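PDB 5FP1: probable TonB-dependent siderophore receptor PiuA from Acinetobacter baumannii, which probably takes up iron across the outer membrane by binding iron-chelating siderophores, possibly including ferric enterobactin. Local coordinates for residues Y590-C602 against T608-N620. Numbering follows the deposited sequence.
Sequences YLDSELTKNGKSC and TDQSIYNGNQMPN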
loop_
_atom_site.group_PDB
_atom_site.type_symbol
_atom_site.label_atom_id
_atom_site.label_comp_id
_atom_site.label_asym_id
_atom_site.label_seq_id
_atom_site.Cartn_x
_atom_site.Cartn_y
_atom_site.Cartn_z
ATOM N N TYR A 590 -5.211 -13.472 -13.400
ATOM C CA TYR A 590 -6.182 -14.455 -12.988
ATOM C C TYR A 590 -5.703 -15.052 -11.672
ATOM O O TYR A 590 -4.554 -15.483 -11.549
ATOM C CB TYR A 590 -6.343 -15.548 -14.063
ATOM C CG TYR A 590 -7.477 -16.473 -13.748
ATOM C CD1 TYR A 590 -7.329 -17.504 -12.844
ATOM C CD2 TYR A 590 -8.726 -16.284 -14.326
ATOM C CE1 TYR A 590 -8.400 -18.322 -12.514
ATOM C CE2 TYR A 590 -9.784 -17.093 -14.012
ATOM C CZ TYR A 590 -9.616 -18.115 -13.112
ATOM O OH TYR A 590 -10.690 -18.920 -12.821
ATOM N N LEU A 591 -6.566 -15.037 -10.661
ATOM C CA LEU A 591 -6.163 -15.451 -9.334
ATOM C C LEU A 591 -7.171 -16.412 -8.746
ATOM O O LEU A 591 -8.264 -16.017 -8.323
ATOM C CB LEU A 591 -6.007 -14.233 -8.407
ATOM C CG LEU A 591 -4.996 -13.188 -8.842
ATOM C CD1 LEU A 591 -5.164 -11.899 -8.044
ATOM C CD2 LEU A 591 -3.601 -13.732 -8.654
ATOM N N ASP A 592 -6.792 -17.676 -8.701
ATOM C CA ASP A 592 -7.624 -18.719 -8.155
ATOM C C ASP A 592 -7.227 -18.964 -6.694
ATOM O O ASP A 592 -6.273 -19.691 -6.392
ATOM C CB ASP A 592 -7.482 -19.980 -9.007
ATOM C CG ASP A 592 -8.360 -21.113 -8.532
ATOM O OD1 ASP A 592 -9.343 -20.879 -7.813
ATOM O OD2 ASP A 592 -8.024 -22.262 -8.845
ATOM N N SER A 593 -7.947 -18.306 -5.781
ATOM C CA SER A 593 -7.578 -18.310 -4.373
ATOM C C SER A 593 -8.405 -19.321 -3.622
ATOM O O SER A 593 -9.531 -19.577 -3.971
ATOM C CB SER A 593 -7.757 -16.899 -3.749
ATOM O OG SER A 593 -9.112 -16.465 -3.783
ATOM N N GLU A 594 -7.857 -19.844 -2.535
ATOM C CA GLU A 594 -8.547 -20.832 -1.753
ATOM C C GLU A 594 -8.159 -20.769 -0.293
ATOM O O GLU A 594 -6.981 -20.823 0.079
ATOM C CB GLU A 594 -8.244 -22.236 -2.301
ATOM C CG GLU A 594 -8.923 -23.339 -1.548
ATOM C CD GLU A 594 -8.402 -24.697 -1.991
ATOM O OE1 GLU A 594 -7.387 -25.196 -1.450
ATOM O OE2 GLU A 594 -8.976 -25.214 -2.940
ATOM N N LEU A 595 -9.183 -20.684 0.538
ATOM C CA LEU A 595 -9.032 -20.785 1.969
ATOM C C LEU A 595 -9.074 -22.263 2.329
ATOM O O LEU A 595 -10.113 -22.796 2.699
ATOM C CB LEU A 595 -10.186 -20.069 2.656
ATOM C CG LEU A 595 -10.197 -18.552 2.475
ATOM C CD1 LEU A 595 -11.568 -17.986 2.840
ATOM C CD2 LEU A 595 -9.100 -17.948 3.337
ATOM N N THR A 596 -7.946 -22.922 2.161
ATOM C CA THR A 596 -7.871 -24.385 2.227
ATOM C C THR A 596 -8.269 -24.945 3.587
ATOM O O THR A 596 -9.035 -25.903 3.697
ATOM C CB THR A 596 -6.438 -24.838 1.909
ATOM O OG1 THR A 596 -5.996 -24.183 0.701
ATOM C CG2 THR A 596 -6.390 -26.380 1.733
ATOM N N LYS A 597 -7.752 -24.331 4.631
ATOM C CA LYS A 597 -8.022 -24.779 5.965
ATOM C C LYS A 597 -8.167 -23.584 6.903
ATOM O O LYS A 597 -7.224 -22.800 7.100
ATOM C CB LYS A 597 -6.876 -25.698 6.390
ATOM C CG LYS A 597 -7.043 -26.330 7.739
ATOM C CD LYS A 597 -5.917 -27.314 8.001
ATOM C CE LYS A 597 -5.893 -27.734 9.460
ATOM N NZ LYS A 597 -4.556 -28.299 9.797
ATOM N N ASN A 598 -9.359 -23.441 7.468
ATOM C CA ASN A 598 -9.687 -22.316 8.351
ATOM C C ASN A 598 -9.715 -22.728 9.806
ATOM O O ASN A 598 -9.924 -23.904 10.117
ATOM C CB ASN A 598 -11.073 -21.785 7.962
ATOM C CG ASN A 598 -11.095 -21.221 6.557
ATOM O OD1 ASN A 598 -10.379 -20.261 6.263
ATOM N ND2 ASN A 598 -11.887 -21.817 5.680
ATOM N N GLY A 599 -9.554 -21.761 10.698
ATOM C CA GLY A 599 -9.755 -21.994 12.128
ATOM C C GLY A 599 -11.150 -21.592 12.579
ATOM O O GLY A 599 -12.144 -21.965 11.950
ATOM N N LYS A 600 -11.234 -20.859 13.681
ATOM C CA LYS A 600 -12.518 -20.379 14.188
ATOM C C LYS A 600 -12.533 -18.876 14.243
ATOM O O LYS A 600 -11.490 -18.256 14.314
ATOM C CB LYS A 600 -12.783 -20.949 15.578
ATOM C CG LYS A 600 -12.874 -22.461 15.601
ATOM C CD LYS A 600 -13.747 -22.919 16.758
ATOM C CE LYS A 600 -13.788 -24.436 16.858
ATOM N NZ LYS A 600 -12.403 -24.965 16.855
ATOM N N SER A 601 -13.733 -18.312 14.196
ATOM C CA SER A 601 -13.965 -16.911 14.373
ATOM C C SER A 601 -14.539 -16.730 15.777
ATOM O O SER A 601 -15.553 -17.332 16.098
ATOM C CB SER A 601 -15.013 -16.463 13.345
ATOM O OG SER A 601 -15.438 -15.147 13.605
ATOM N N CYS A 602 -13.910 -15.911 16.612
ATOM C CA CYS A 602 -14.374 -15.767 17.998
ATOM C C CYS A 602 -14.733 -14.327 18.322
ATOM O O CYS A 602 -14.039 -13.414 17.918
ATOM C CB CYS A 602 -13.312 -16.268 18.985
ATOM S SG CYS A 602 -12.734 -17.957 18.658
ATOM N N THR A 608 -17.165 -19.451 16.329
ATOM C CA THR A 608 -17.871 -20.135 15.253
ATOM C C THR A 608 -16.838 -20.868 14.425
ATOM O O THR A 608 -15.838 -20.273 14.003
ATOM C CB THR A 608 -18.602 -19.131 14.357
ATOM O OG1 THR A 608 -17.637 -18.281 13.739
ATOM C CG2 THR A 608 -19.551 -18.268 15.166
ATOM N N ASP A 609 -17.051 -22.157 14.220
ATOM C CA ASP A 609 -16.132 -22.964 13.439
ATOM C C ASP A 609 -16.214 -22.600 11.951
ATOM O O ASP A 609 -17.297 -22.501 11.385
ATOM C CB ASP A 609 -16.441 -24.438 13.625
ATOM C CG ASP A 609 -15.467 -25.335 12.875
ATOM O OD1 ASP A 609 -14.420 -24.848 12.403
ATOM O OD2 ASP A 609 -15.752 -26.528 12.757
ATOM N N GLN A 610 -15.067 -22.363 11.327
ATOM C CA GLN A 610 -15.042 -21.947 9.929
ATOM C C GLN A 610 -14.578 -23.065 9.006
ATOM O O GLN A 610 -14.358 -22.830 7.814
ATOM C CB GLN A 610 -14.151 -20.704 9.753
ATOM C CG GLN A 610 -14.694 -19.481 10.456
ATOM C CD GLN A 610 -13.864 -18.223 10.238
ATOM O OE1 GLN A 610 -12.637 -18.215 10.401
ATOM N NE2 GLN A 610 -14.539 -17.152 9.879
ATOM N N SER A 611 -14.464 -24.292 9.517
ATOM C CA SER A 611 -14.053 -25.404 8.661
ATOM C C SER A 611 -15.096 -25.655 7.583
ATOM O O SER A 611 -14.783 -26.129 6.498
ATOM C CB SER A 611 -13.795 -26.682 9.488
ATOM O OG SER A 611 -14.975 -27.029 10.181
ATOM N N ILE A 612 -16.341 -25.270 7.841
ATOM C CA ILE A 612 -17.381 -25.383 6.808
ATOM C C ILE A 612 -17.115 -24.483 5.607
ATOM O O ILE A 612 -17.722 -24.647 4.546
ATOM C CB ILE A 612 -18.781 -25.052 7.370
ATOM C CG1 ILE A 612 -18.818 -23.634 7.931
ATOM C CG2 ILE A 612 -19.131 -26.026 8.487
ATOM C CD1 ILE A 612 -20.216 -23.181 8.336
ATOM N N TYR A 613 -16.203 -23.520 5.762
ATOM C CA TYR A 613 -15.844 -22.644 4.635
ATOM C C TYR A 613 -14.524 -23.022 3.964
ATOM O O TYR A 613 -14.022 -22.306 3.081
ATOM C CB TYR A 613 -15.799 -21.190 5.116
ATOM C CG TYR A 613 -17.059 -20.751 5.788
ATOM C CD1 TYR A 613 -18.277 -20.857 5.147
ATOM C CD2 TYR A 613 -17.029 -20.161 7.055
ATOM C CE1 TYR A 613 -19.447 -20.425 5.752
ATOM C CE2 TYR A 613 -18.199 -19.750 7.670
ATOM C CZ TYR A 613 -19.390 -19.875 7.009
ATOM O OH TYR A 613 -20.530 -19.439 7.605
ATOM N N ASN A 614 -13.952 -24.148 4.374
ATOM C CA ASN A 614 -12.758 -24.669 3.708
ATOM C C ASN A 614 -13.031 -24.829 2.210
ATOM O O ASN A 614 -14.073 -25.362 1.807
ATOM C CB ASN A 614 -12.318 -26.004 4.315
ATOM C CG ASN A 614 -11.748 -25.871 5.707
ATOM O OD1 ASN A 614 -11.580 -24.779 6.243
ATOM N ND2 ASN A 614 -11.426 -27.010 6.301
ATOM N N GLY A 615 -12.130 -24.289 1.386
ATOM C CA GLY A 615 -12.318 -24.241 -0.057
ATOM C C GLY A 615 -12.887 -22.939 -0.613
ATOM O O GLY A 615 -12.878 -22.748 -1.815
ATOM N N ASN A 616 -13.388 -22.039 0.246
ATOM C CA ASN A 616 -13.940 -20.775 -0.215
ATOM C C ASN A 616 -12.871 -19.877 -0.864
ATOM O O ASN A 616 -11.674 -20.109 -0.745
ATOM C CB ASN A 616 -14.657 -19.995 0.948
ATOM C CG ASN A 616 -16.115 -20.423 1.119
ATOM O OD1 ASN A 616 -16.574 -21.348 0.454
ATOM N ND2 ASN A 616 -16.838 -19.763 1.991
ATOM N N GLN A 617 -13.336 -18.867 -1.576
ATOM C CA GLN A 617 -12.458 -17.883 -2.174
ATOM C C GLN A 617 -11.904 -17.007 -1.056
ATOM O O GLN A 617 -12.608 -16.700 -0.094
ATOM C CB GLN A 617 -13.246 -17.041 -3.192
ATOM C CG GLN A 617 -12.396 -16.102 -4.039
ATOM C CD GLN A 617 -13.228 -15.433 -5.104
ATOM O OE1 GLN A 617 -14.250 -15.975 -5.505
ATOM N NE2 GLN A 617 -12.839 -14.243 -5.528
ATOM N N MET A 618 -10.645 -16.606 -1.179
ATOM C CA MET A 618 -10.078 -15.667 -0.235
ATOM C C MET A 618 -10.684 -14.270 -0.406
ATOM O O MET A 618 -10.906 -13.794 -1.538
ATOM C CB MET A 618 -8.554 -15.599 -0.392
ATOM C CG MET A 618 -7.852 -16.890 0.005
ATOM S SD MET A 618 -6.086 -16.922 -0.377
ATOM C CE MET A 618 -5.520 -15.608 0.711
ATOM N N PRO A 619 -10.919 -13.593 0.714
ATOM C CA PRO A 619 -11.346 -12.205 0.647
ATOM C C PRO A 619 -10.272 -11.300 0.094
ATOM O O PRO A 619 -9.077 -11.649 0.083
ATOM C CB PRO A 619 -11.630 -11.830 2.116
ATOM C CG PRO A 619 -11.000 -12.881 2.957
ATOM C CD PRO A 619 -10.659 -14.061 2.089
ATOM N N ASN A 620 -10.703 -10.144 -0.392
ATOM C CA ASN A 620 -9.801 -9.133 -0.870
ATOM C C ASN A 620 -8.940 -9.617 -2.042
ATOM O O ASN A 620 -7.815 -9.147 -2.230
ATOM C CB ASN A 620 -8.955 -8.623 0.299
ATOM C CG ASN A 620 -9.804 -8.295 1.524
ATOM O OD1 ASN A 620 -9.646 -8.896 2.585
ATOM N ND2 ASN A 620 -10.764 -7.399 1.356
HETATM O O HOH W 1 -11.615 -21.383 -3.830
HETATM O O HOH W 2 -12.110 -24.547 -3.811
HETATM O O HOH W 3 -10.350 -26.335 8.997
HETATM O O HOH W 4 -11.715 -25.051 12.465
HETATM O O HOH W 5 -9.802 -19.098 10.526
#
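Ser601 and Thr608 form the regular end of this contact, exchanging backbone hydrogen bonds as an antiparallel pair. The carbonyl Ser601 O takes two donors from one residue: Thr608 N at 2.7 Å and, less directly, Thr608 OG1 at 3.3 Å. Next to them Gln610 N reaches Gly599 O in the carbonyl plane. Farther along, Leu595 N points almost straight at Asn616 O (2.9 Å, 171° at the hydrogen), while Gly615 N meets Leu595 O from above the carbonyl plane. Gly615 is third in a type II beta turn, Tyr613 to Asn616, where its backbone angles would jam a CB against Asn614 O. In this TonB-dependent receptor barrel, the connection between adjacent antiparallel strands 582-597 and 624-635 carries the small hairpin 600-603/606-609, its tip tied by the Cys602–Cys607 disulfide. Between hairpin and turn, side-chain bonds join the backbone ones. Asn614 OD1 accepts hydrogen bonds from Asn598 N (2.9 Å) and, weakly, Asn598 ND2, the amide planes 42° apart. A water accepts from Gly599 N and donates to Gln610 OE1. With chi1 at 62°, Ser593 OG sits between its own N and carbonyl carbon, accepting the N-H of Met618 (Met618 N to Ser593 OG 3.0 Å). Apolar contact is local: the Leu595 and Met618 side chains cross at a slant, Leu595 CD2 3.7 Å from Met618 CG, and Leu595 CD1 lies 4.1 Å from Pro619 CD.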